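Local coordinates for 6-phospho-alpha-glucosidase (Merdibacter massiliensis, PDB 6VC6), which hydrolyses 6-phospho-alpha-glucosides, binding NAD and manganese and probably using the redox-assisted mechanism of family 4 glycoside hydrolases, at residues Val124-Ser129 with Ile142-Asn147; Gln132-Gln135 with Asn139-Ile142; Leu156-Pro161 with Ser390-Val395. All coordinates share one frame; numbering follows the deposited sequence.

Contact 1: Val124-Ser129 with Ile142-Asn147. With NAD (nicotinamide-adenine-dinucleotide), chain G; G6P (6-O-phosphono-alpha-D-glucopyranose), chain F.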
loop_
_atom_site.group_PDB
_atom_site.type_symbol
_atom_site.label_atom_id
_atom_site.label_comp_id
_atom_site.label_asym_id
_atom_site.label_seq_id
_atom_site.Cartn_x
_atom_site.Cartn_y
_atom_site.Cartn_z
ATOM N N VAL A 124 -14.071 -5.174 -5.825
ATOM C CA VAL A 124 -14.761 -6.413 -6.173
ATOM C C VAL A 124 -14.000 -7.619 -5.634
ATOM O O VAL A 124 -14.580 -8.507 -5.000
ATOM C CB VAL A 124 -14.955 -6.503 -7.697
ATOM C CG1 VAL A 124 -15.468 -7.879 -8.092
ATOM C CG2 VAL A 124 -15.902 -5.413 -8.178
ATOM N N ASP A 125 -12.687 -7.662 -5.868
ATOM C CA ASP A 125 -11.913 -8.852 -5.535
ATOM C C ASP A 125 -11.568 -8.933 -4.051
ATOM O O ASP A 125 -11.454 -10.040 -3.512
ATOM C CB ASP A 125 -10.634 -8.896 -6.374
ATOM C CG ASP A 125 -10.883 -9.375 -7.793
ATOM O OD1 ASP A 125 -12.054 -9.378 -8.227
ATOM O OD2 ASP A 125 -9.905 -9.748 -8.475
HETATM N N MSE A 126 -11.374 -7.806 -3.386
HETATM C CA MSE A 126 -11.073 -7.816 -1.966
HETATM C C MSE A 126 -12.262 -8.260 -1.137
HETATM O O MSE A 126 -12.080 -9.071 -0.240
HETATM C CB MSE A 126 -10.588 -6.468 -1.460
HETATM C CG MSE A 126 -9.145 -6.125 -1.795
HETATM SE SE MSE A 126 -7.812 -7.269 -0.946
HETATM C CE MSE A 126 -8.237 -6.958 0.919
ATOM N N ILE A 127 -13.454 -7.752 -1.413
ATOM C CA ILE A 127 -14.658 -8.135 -0.682
ATOM C C ILE A 127 -14.986 -9.603 -0.925
ATOM O O ILE A 127 -15.404 -10.323 -0.008
ATOM C CB ILE A 127 -15.826 -7.208 -1.068
ATOM C CG1 ILE A 127 -15.606 -5.817 -0.468
ATOM C CG2 ILE A 127 -17.158 -7.790 -0.619
ATOM C CD1 ILE A 127 -16.618 -4.790 -0.903
ATOM N N GLU A 128 -14.785 -10.076 -2.157
ATOM C CA GLU A 128 -14.996 -11.490 -2.449
ATOM C C GLU A 128 -14.006 -12.364 -1.689
ATOM O O GLU A 128 -14.360 -13.450 -1.214
ATOM C CB GLU A 128 -14.883 -11.733 -3.955
ATOM C CG GLU A 128 -15.225 -13.148 -4.393
ATOM C CD GLU A 128 -14.785 -13.437 -5.817
ATOM O OE1 GLU A 128 -13.598 -13.208 -6.133
ATOM O OE2 GLU A 128 -15.627 -13.889 -6.621
ATOM N N SER A 129 -12.761 -11.904 -1.556
ATOM C CA SER A 129 -11.736 -12.720 -0.914
ATOM C C SER A 129 -11.928 -12.777 0.596
ATOM O O SER A 129 -11.757 -13.839 1.207
ATOM C CB SER A 129 -10.347 -12.183 -1.258
ATOM O OG SER A 129 -9.339 -12.961 -0.637
ATOM N N ILE A 142 -6.228 -10.175 9.550
ATOM C CA ILE A 142 -6.024 -9.925 8.129
ATOM C C ILE A 142 -5.203 -8.650 7.990
ATOM O O ILE A 142 -5.689 -7.550 8.274
ATOM C CB ILE A 142 -7.358 -9.822 7.377
ATOM C CG1 ILE A 142 -8.042 -11.190 7.325
ATOM C CG2 ILE A 142 -7.140 -9.278 5.978
ATOM C CD1 ILE A 142 -9.445 -11.153 6.761
ATOM N N LEU A 143 -3.952 -8.799 7.564
ATOM C CA LEU A 143 -3.064 -7.675 7.294
ATOM C C LEU A 143 -2.986 -7.483 5.786
ATOM O O LEU A 143 -2.548 -8.386 5.064
ATOM C CB LEU A 143 -1.674 -7.920 7.883
ATOM C CG LEU A 143 -1.623 -8.398 9.337
ATOM C CD1 LEU A 143 -0.188 -8.447 9.838
ATOM C CD2 LEU A 143 -2.474 -7.507 10.229
ATOM N N ASN A 144 -3.408 -6.315 5.311
ATOM C CA ASN A 144 -3.608 -6.079 3.887
ATOM C C ASN A 144 -2.616 -5.045 3.369
ATOM O O ASN A 144 -2.560 -3.920 3.879
ATOM C CB ASN A 144 -5.039 -5.621 3.608
ATOM C CG ASN A 144 -5.269 -5.302 2.148
ATOM O OD1 ASN A 144 -5.050 -6.146 1.279
ATOM N ND2 ASN A 144 -5.707 -4.081 1.868
ATOM N N TYR A 145 -1.904 -5.376 2.317
ATOM C CA TYR A 145 -1.058 -4.440 1.628
ATOM C C TYR A 145 -1.744 -4.023 0.329
ATOM O O TYR A 145 -1.379 -3.036 -0.268
ATOM C CB TYR A 145 0.240 -5.133 1.270
ATOM C CG TYR A 145 1.469 -4.713 2.018
ATOM C CD1 TYR A 145 2.494 -5.598 2.215
ATOM C CD2 TYR A 145 1.621 -3.438 2.488
ATOM C CE1 TYR A 145 3.639 -5.232 2.868
ATOM C CE2 TYR A 145 2.759 -3.061 3.150
ATOM C CZ TYR A 145 3.766 -3.967 3.332
ATOM O OH TYR A 145 4.899 -3.612 3.984
ATOM N N SER A 146 -2.746 -4.783 -0.099
ATOM C CA SER A 146 -3.300 -4.638 -1.439
ATOM C C SER A 146 -3.861 -3.247 -1.698
ATOM O O SER A 146 -4.646 -2.734 -0.924
ATOM C CB SER A 146 -4.401 -5.676 -1.677
ATOM O OG SER A 146 -4.027 -6.963 -1.233
ATOM N N ASN A 147 -3.470 -2.673 -2.827
ATOM C CA ASN A 147 -3.835 -1.313 -3.205
ATOM C C ASN A 147 -5.069 -1.237 -4.115
ATOM O O ASN A 147 -5.455 -2.256 -4.655
ATOM C CB ASN A 147 -2.653 -0.611 -3.864
ATOM C CG ASN A 147 -1.767 0.096 -2.865
ATOM O OD1 ASN A 147 -2.240 0.850 -2.033
ATOM N ND2 ASN A 147 -0.476 -0.145 -2.951
HETATM P PA NAD G . 1.864 -8.697 -9.001
HETATM O O1A NAD G . 3.312 -9.081 -9.195
HETATM O O2A NAD G . 0.930 -8.656 -10.186
HETATM O O5B NAD G . 1.223 -9.672 -7.895
HETATM C C5B NAD G . -0.189 -9.767 -7.746
HETATM C C4B NAD G . -0.574 -11.211 -7.473
HETATM O O4B NAD G . -1.883 -11.267 -6.901
HETATM C C3B NAD G . -0.607 -12.009 -8.767
HETATM O O3B NAD G . 0.174 -13.196 -8.616
HETATM C C2B NAD G . -2.060 -12.382 -8.966
HETATM O O2B NAD G . -2.175 -13.712 -9.477
HETATM C C1B NAD G . -2.641 -12.278 -7.567
HETATM N N9A NAD G . -4.086 -11.944 -7.592
HETATM C C8A NAD G . -4.698 -11.045 -8.386
HETATM N N7A NAD G . -6.034 -11.010 -8.140
HETATM C C5A NAD G . -6.291 -11.909 -7.172
HETATM C C6A NAD G . -7.488 -12.385 -6.437
HETATM N N6A NAD G . -8.717 -11.878 -6.695
HETATM N N1A NAD G . -7.311 -13.344 -5.500
HETATM C C2A NAD G . -6.097 -13.859 -5.231
HETATM N N3A NAD G . -4.972 -13.475 -5.858
HETATM C C4A NAD G . -5.004 -12.525 -6.820
HETATM O O3 NAD G . 1.789 -7.274 -8.251
HETATM P PN NAD G . 2.993 -6.702 -7.353
HETATM O O1N NAD G . 3.706 -5.628 -8.141
HETATM O O2N NAD G . 3.766 -7.849 -6.746
HETATM O O5D NAD G . 2.145 -5.989 -6.189
HETATM C C5D NAD G . 1.582 -6.766 -5.134
HETATM C C4D NAD G . 0.580 -5.901 -4.385
HETATM O O4D NAD G . 1.209 -5.289 -3.257
HETATM C C3D NAD G . 0.072 -4.777 -5.278
HETATM O O3D NAD G . -1.351 -4.703 -5.169
HETATM C C2D NAD G . 0.667 -3.520 -4.687
HETATM O O2D NAD G . -0.217 -2.409 -4.836
HETATM C C1D NAD G . 0.830 -3.913 -3.231
HETATM N N1N NAD G . 1.804 -3.079 -2.530
HETATM C C2N NAD G . 1.334 -2.284 -1.568
HETATM C C3N NAD G . 2.176 -1.458 -0.847
HETATM C C7N NAD G . 1.593 -0.581 0.220
HETATM O O7N NAD G . 2.269 0.315 0.697
HETATM N N7N NAD G . 0.339 -0.804 0.611
HETATM C C4N NAD G . 3.538 -1.470 -1.124
HETATM C C5N NAD G . 4.005 -2.304 -2.134
HETATM C C6N NAD G . 3.109 -3.115 -2.827
HETATM C C1 G6P F . 5.026 2.997 -2.764
HETATM C C2 G6P F . 3.677 2.715 -2.088
HETATM C C3 G6P F . 2.947 1.496 -2.622
HETATM C C4 G6P F . 3.080 1.465 -4.127
HETATM C C5 G6P F . 4.538 1.192 -4.444
HETATM C C6 G6P F . 4.752 1.264 -5.950
HETATM O O1 G6P F . 6.057 3.039 -1.770
HETATM O O2 G6P F . 3.880 2.557 -0.677
HETATM O O3 G6P F . 1.565 1.532 -2.254
HETATM O O4 G6P F . 2.261 0.418 -4.656
HETATM O O5 G6P F . 5.434 2.137 -3.848
HETATM O O6 G6P F . 5.882 0.471 -6.292
HETATM P P G6P F . 6.182 0.095 -7.826
HETATM O O1P G6P F . 5.312 -1.117 -8.054
HETATM O O2P G6P F . 5.765 1.320 -8.606
HETATM O O3P G6P F . 7.669 -0.165 -7.851
#

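Contact 2: Gln132-Gln135 with Asn139-Ile142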
loop_
_atom_site.group_PDB
_atom_site.type_symbol
_atom_site.label_atom_id
_atom_site.label_comp_id
_atom_site.label_asym_id
_atom_site.label_seq_id
_atom_site.Cartn_x
_atom_site.Cartn_y
_atom_site.Cartn_z
ATOM N N GLN A 132 -14.585 -15.213 1.639
ATOM C CA GLN A 132 -14.087 -16.575 1.626
ATOM C C GLN A 132 -13.277 -16.886 2.869
ATOM O O GLN A 132 -13.445 -17.936 3.468
ATOM C CB GLN A 132 -13.242 -16.831 0.388
ATOM C CG GLN A 132 -14.035 -16.936 -0.895
ATOM C CD GLN A 132 -13.164 -17.278 -2.083
ATOM O OE1 GLN A 132 -11.952 -17.164 -2.027
ATOM N NE2 GLN A 132 -13.785 -17.709 -3.161
ATOM N N ILE A 133 -12.421 -15.953 3.265
ATOM C CA ILE A 133 -11.555 -16.140 4.416
ATOM C C ILE A 133 -12.376 -16.302 5.684
ATOM O O ILE A 133 -12.097 -17.156 6.498
ATOM C CB ILE A 133 -10.604 -14.938 4.592
ATOM C CG1 ILE A 133 -9.644 -14.824 3.408
ATOM C CG2 ILE A 133 -9.826 -15.036 5.892
ATOM C CD1 ILE A 133 -8.969 -13.480 3.300
ATOM N N ARG A 134 -13.399 -15.474 5.822
ATOM C CA ARG A 134 -14.253 -15.478 6.994
ATOM C C ARG A 134 -15.093 -16.745 7.085
ATOM O O ARG A 134 -15.587 -17.097 8.144
ATOM C CB ARG A 134 -15.102 -14.214 7.060
ATOM C CG ARG A 134 -14.308 -12.967 7.411
ATOM C CD ARG A 134 -13.257 -13.243 8.466
ATOM N NE ARG A 134 -12.656 -12.023 8.972
ATOM C CZ ARG A 134 -11.457 -11.953 9.533
ATOM N NH1 ARG A 134 -10.995 -10.800 9.961
ATOM N NH2 ARG A 134 -10.720 -13.034 9.670
ATOM N N GLN A 135 -15.277 -17.396 5.946
ATOM C CA GLN A 135 -15.939 -18.689 5.875
ATOM C C GLN A 135 -15.172 -19.778 6.636
ATOM O O GLN A 135 -15.771 -20.684 7.191
ATOM C CB GLN A 135 -16.170 -19.103 4.423
ATOM C CG GLN A 135 -17.558 -18.775 3.901
ATOM C CD GLN A 135 -17.641 -18.754 2.382
ATOM O OE1 GLN A 135 -17.032 -19.574 1.699
ATOM N NE2 GLN A 135 -18.412 -17.818 1.850
ATOM N N ASN A 139 -11.691 -15.530 12.959
ATOM C CA ASN A 139 -10.888 -14.737 13.875
ATOM C C ASN A 139 -9.435 -14.468 13.470
ATOM O O ASN A 139 -8.667 -13.937 14.254
ATOM C CB ASN A 139 -10.977 -15.314 15.283
ATOM C CG ASN A 139 -12.398 -15.677 15.665
ATOM O OD1 ASN A 139 -13.281 -14.823 15.687
ATOM N ND2 ASN A 139 -12.630 -16.954 15.944
ATOM N N ALA A 140 -9.053 -14.842 12.257
ATOM C CA ALA A 140 -7.689 -14.600 11.810
ATOM C C ALA A 140 -7.464 -13.109 11.600
ATOM O O ALA A 140 -8.361 -12.386 11.156
ATOM C CB ALA A 140 -7.408 -15.361 10.515
ATOM N N TRP A 141 -6.263 -12.646 11.933
ATOM C CA TRP A 141 -5.894 -11.257 11.696
ATOM C C TRP A 141 -5.532 -11.079 10.227
ATOM O O TRP A 141 -4.634 -11.758 9.716
ATOM C CB TRP A 141 -4.730 -10.846 12.595
ATOM C CG TRP A 141 -5.151 -10.053 13.795
ATOM C CD1 TRP A 141 -5.206 -10.488 15.086
ATOM C CD2 TRP A 141 -5.582 -8.686 13.813
ATOM N NE1 TRP A 141 -5.641 -9.478 15.908
ATOM C CE2 TRP A 141 -5.879 -8.360 15.152
ATOM C CE3 TRP A 141 -5.744 -7.705 12.829
ATOM C CZ2 TRP A 141 -6.328 -7.098 15.532
ATOM C CZ3 TRP A 141 -6.191 -6.451 13.209
ATOM C CH2 TRP A 141 -6.478 -6.160 14.548
ATOM N N ILE A 142 -6.228 -10.175 9.550
ATOM C CA ILE A 142 -6.024 -9.925 8.129
ATOM C C ILE A 142 -5.203 -8.650 7.990
ATOM O O ILE A 142 -5.689 -7.550 8.274
ATOM C CB ILE A 142 -7.358 -9.822 7.377
ATOM C CG1 ILE A 142 -8.042 -11.190 7.325
ATOM C CG2 ILE A 142 -7.140 -9.278 5.978
ATOM C CD1 ILE A 142 -9.445 -11.153 6.761
#

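Contact 3: Leu156-Pro161 with Ser390-Val395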
loop_
_atom_site.group_PDB
_atom_site.type_symbol
_atom_site.label_atom_id
_atom_site.label_comp_id
_atom_site.label_asym_id
_atom_site.label_seq_id
_atom_site.Cartn_x
_atom_site.Cartn_y
_atom_site.Cartn_z
ATOM N N LEU A 156 -14.040 -1.787 2.680
ATOM C CA LEU A 156 -14.086 -2.803 3.726
ATOM C C LEU A 156 -14.746 -2.276 4.994
ATOM O O LEU A 156 -15.303 -3.060 5.771
ATOM C CB LEU A 156 -12.675 -3.309 4.030
ATOM C CG LEU A 156 -11.989 -4.081 2.900
ATOM C CD1 LEU A 156 -10.670 -4.675 3.369
ATOM C CD2 LEU A 156 -12.905 -5.166 2.348
ATOM N N ARG A 157 -14.691 -0.961 5.219
ATOM C CA ARG A 157 -15.397 -0.375 6.354
ATOM C C ARG A 157 -16.901 -0.582 6.231
ATOM O O ARG A 157 -17.584 -0.853 7.226
ATOM C CB ARG A 157 -15.066 1.115 6.461
ATOM C CG ARG A 157 -15.841 1.852 7.542
ATOM C CD ARG A 157 -15.667 3.360 7.422
ATOM N NE ARG A 157 -16.385 3.913 6.277
ATOM C CZ ARG A 157 -17.686 4.189 6.273
ATOM N NH1 ARG A 157 -18.420 3.958 7.354
ATOM N NH2 ARG A 157 -18.257 4.693 5.188
ATOM N N ARG A 158 -17.433 -0.470 5.012
ATOM C CA ARG A 158 -18.865 -0.649 4.805
ATOM C C ARG A 158 -19.253 -2.123 4.781
ATOM O O ARG A 158 -20.289 -2.503 5.338
ATOM C CB ARG A 158 -19.296 0.027 3.503
ATOM C CG ARG A 158 -18.959 1.506 3.413
ATOM C CD ARG A 158 -19.730 2.159 2.278
ATOM N NE ARG A 158 -19.199 3.471 1.924
ATOM C CZ ARG A 158 -19.691 4.234 0.953
ATOM N NH1 ARG A 158 -20.724 3.812 0.236
ATOM N NH2 ARG A 158 -19.147 5.417 0.694
ATOM N N GLU A 159 -18.438 -2.964 4.140
ATOM C CA GLU A 159 -18.807 -4.367 3.976
ATOM C C GLU A 159 -18.694 -5.132 5.289
ATOM O O GLU A 159 -19.513 -6.014 5.570
ATOM C CB GLU A 159 -17.938 -5.017 2.901
ATOM C CG GLU A 159 -18.335 -6.446 2.564
ATOM C CD GLU A 159 -19.628 -6.524 1.777
ATOM O OE1 GLU A 159 -19.886 -5.614 0.962
ATOM O OE2 GLU A 159 -20.385 -7.497 1.972
ATOM N N PHE A 160 -17.690 -4.814 6.102
ATOM C CA PHE A 160 -17.435 -5.513 7.362
ATOM C C PHE A 160 -17.370 -4.498 8.496
ATOM O O PHE A 160 -16.295 -4.216 9.039
ATOM C CB PHE A 160 -16.148 -6.333 7.276
ATOM C CG PHE A 160 -16.089 -7.238 6.079
ATOM C CD1 PHE A 160 -16.726 -8.469 6.092
ATOM C CD2 PHE A 160 -15.401 -6.858 4.937
ATOM C CE1 PHE A 160 -16.676 -9.304 4.991
ATOM C CE2 PHE A 160 -15.346 -7.690 3.834
ATOM C CZ PHE A 160 -15.987 -8.914 3.860
ATOM N N PRO A 161 -18.516 -3.934 8.888
ATOM C CA PRO A 161 -18.491 -2.896 9.931
ATOM C C PRO A 161 -18.172 -3.434 11.313
ATOM O O PRO A 161 -17.662 -2.681 12.153
ATOM C CB PRO A 161 -19.905 -2.305 9.866
ATOM C CG PRO A 161 -20.748 -3.430 9.369
ATOM C CD PRO A 161 -19.884 -4.213 8.415
ATOM N N SER A 390 -13.925 12.156 -2.894
ATOM C CA SER A 390 -13.815 11.444 -4.163
ATOM C C SER A 390 -13.736 9.939 -3.943
ATOM O O SER A 390 -14.340 9.162 -4.692
ATOM C CB SER A 390 -12.593 11.941 -4.938
ATOM O OG SER A 390 -12.437 11.234 -6.155
ATOM N N GLU A 391 -13.001 9.508 -2.916
ATOM C CA GLU A 391 -12.902 8.081 -2.626
ATOM C C GLU A 391 -14.240 7.513 -2.170
ATOM O O GLU A 391 -14.628 6.415 -2.585
ATOM C CB GLU A 391 -11.826 7.834 -1.569
ATOM C CG GLU A 391 -10.443 8.337 -1.954
ATOM C CD GLU A 391 -9.445 8.202 -0.820
ATOM O OE1 GLU A 391 -9.872 7.901 0.314
ATOM O OE2 GLU A 391 -8.235 8.399 -1.061
ATOM N N LYS A 392 -14.961 8.246 -1.318
ATOM C CA LYS A 392 -16.241 7.749 -0.827
ATOM C C LYS A 392 -17.298 7.733 -1.924
ATOM O O LYS A 392 -18.193 6.880 -1.907
ATOM C CB LYS A 392 -16.711 8.589 0.360
ATOM C CG LYS A 392 -15.964 8.290 1.650
ATOM C CD LYS A 392 -16.329 9.275 2.746
ATOM C CE LYS A 392 -15.731 8.854 4.080
ATOM N NZ LYS A 392 -16.280 7.550 4.548
ATOM N N LEU A 393 -17.215 8.661 -2.880
ATOM C CA LEU A 393 -18.127 8.620 -4.018
ATOM C C LEU A 393 -17.819 7.446 -4.937
ATOM O O LEU A 393 -18.726 6.918 -5.591
ATOM C CB LEU A 393 -18.061 9.935 -4.795
ATOM C CG LEU A 393 -18.706 11.156 -4.134
ATOM C CD1 LEU A 393 -18.189 12.440 -4.764
ATOM C CD2 LEU A 393 -20.222 11.081 -4.223
ATOM N N LEU A 394 -16.554 7.021 -4.998
ATOM C CA LEU A 394 -16.190 5.910 -5.872
ATOM C C LEU A 394 -16.776 4.596 -5.366
ATOM O O LEU A 394 -17.408 3.854 -6.128
ATOM C CB LEU A 394 -14.670 5.809 -5.992
ATOM C CG LEU A 394 -14.181 4.726 -6.954
ATOM C CD1 LEU A 394 -14.499 5.104 -8.395
ATOM C CD2 LEU A 394 -12.694 4.472 -6.775
ATOM N N VAL A 395 -16.573 4.286 -4.083
ATOM C CA VAL A 395 -17.158 3.071 -3.532
ATOM C C VAL A 395 -18.670 3.202 -3.399
ATOM O O VAL A 395 -19.365 2.189 -3.254
ATOM C CB VAL A 395 -16.510 2.712 -2.181
ATOM C CG1 VAL A 395 -14.997 2.848 -2.268
ATOM C CG2 VAL A 395 -17.064 3.584 -1.080
#

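Contact 1: Val124-Ser129 with Ile142-Asn147
N144 OD1 is gripped twice by S146 and met from the facing helix by selenomethionine M126, whose CE lies 3.3 Å from N144 OD1. The S146 hydroxyl gives the shorter bond, OG to N144 OD1 at 2.8 Å with the donor tilted 18° from the carbonyl plane; the backbone N of S146 adds a weak one. The amide is held at its other end too. N144 ND2 donates to S146 O, lying in the plane of that carbonyl on a lone pair, and has its stronger partner in N168 OD1, so the rotation of the amide is fixed from both ends. M126 reaches it through a chain folded at chi2 (-66°) and chi3 (-59°), which lays SE 3.8 Å from S146 OG and turns the methyl onto the amide.

This is the Rossmann-type architecture of family 4 at work: helix 113-136 packs on the parallel part of the mixed sheet, and the end of strand 141-144 delivers residues to the cofactor. Y145 O accepts a hydrogen bond from NAD N7N at 3.0 Å. N147 ND2 reaches both ligands, donating to NAD O2D at 3.0 Å and to G6P O3 at 2.7 Å, while its OD1 accepts from A149 N. The residue just before M126, D125, accepts a hydrogen bond at OD2 from the adenine amine, NAD N6A, at 3.0 Å. M83 and V152 also pack against M126.

Contact 2: Gln132-Gln135 with Asn139-Ile142
Two nitrogens of R134 converge on the carbonyl oxygen of A140. NH2 donates to A140 O at 2.9 Å in a fairly straight bond (162°), and NH1 donates to the same A140 O at 3.3 Å, nearly along the C=O axis. A140 O lies close to the guanidinium plane, and NH1 and NH2 grip it end-on, so a single acceptor serves two donors. The group has further acceptors: NE forms a salt bridge with D163 OD2, NH2 also donates to S137 O, and NH1 has a weak bond to R165 O. Each guanidinium nitrogen thus has at least one acceptor, and the charge has its carboxylate in D163. A bend at chi2 (-39°) brings the end of the side chain round to the strand.

What R134 bridges is a tight helix-to-strand connection, the short return by which helix 113-136 hands the chain to strand 141-144 in the interior of the Rossmann-type sheet. I142 covers one face of the guanidinium: its CD1 sits over the centre of the group, 3.5 Å from R134 CZ. The same methyl meets I133 tip to tip, I133 CG2 being 4.0 Å from I142 CD1, and I81 and M83 of the adjacent strand continue this apolar layer. The backbone of I142 pairs with R165 and L167, and that of W141 with D79 and I81.

Contact 3: Leu156-Pro161 with Ser390-Val395
R158 lays one face of its guanidinium against V395, whose CG2 stands over that plane, offset toward the rim, at 3.3 Å from R158 NH2 and 3.4 Å from R158 CZ. This is the apolar part of the contact. The arginine chain runs extended from CG to NE, long enough to carry the flat group across to the other helix, and I151 packs on V395 as well.

Hydrogen bonding across the pair is slight. R158 NH2 approaches K392 O at 3.1 Å, but the bent angle of 124° makes the bond weak.

The contact thereby joins helix 149-159 of the NAD-binding, Rossmann-type part to helix 378-400 of the C-terminal family region, two elements far apart in sequence.

Charge is the third theme. The firmer polar partners of R158 lie beside the two segments: NH1 forms a salt bridge with D396 OD1, and NE forms another with E154 OE2. R157 NH2 comes within 3.5 Å of K392 NZ, the two side chains crossing at about a right angle, and a bend at chi4 (-64°) brings the lysine amine beside R157 and E154. E154 probably makes this proximity tolerable, since its OE2 pairs with R157 NH2 as well as R158 NE, and its OE1 with K392 NZ. The lysine's strongest polar partner is D354 O, which accepts a hydrogen bond from NZ. A leucine in place of R158 would probably deprive D396 of this positive partner and E154 of one of its own, while V395 would lose the flat face against it.

Contacts 1 and 2 are successive samples of one pairing, helix 113-136 on strand 141-144; they share I142, and their centres lie 11 Å apart. Contact 1 stands at the ligand end, where the strand opens into the NAD and glucose 6-phosphate pockets, with the N144 side chain about 10 Å from the manganese ion. Contact 2 occupies the end where the strand begins, with the I133 side chain still about 9 Å from NAD. Contact 3, centred 13 Å from contact 1, joins it through packing: I127 CG2 lies 3.6 Å from E159 CG, and M126 CE 4.1 Å from L156 CD1. Contacts 2 and 3 do not touch.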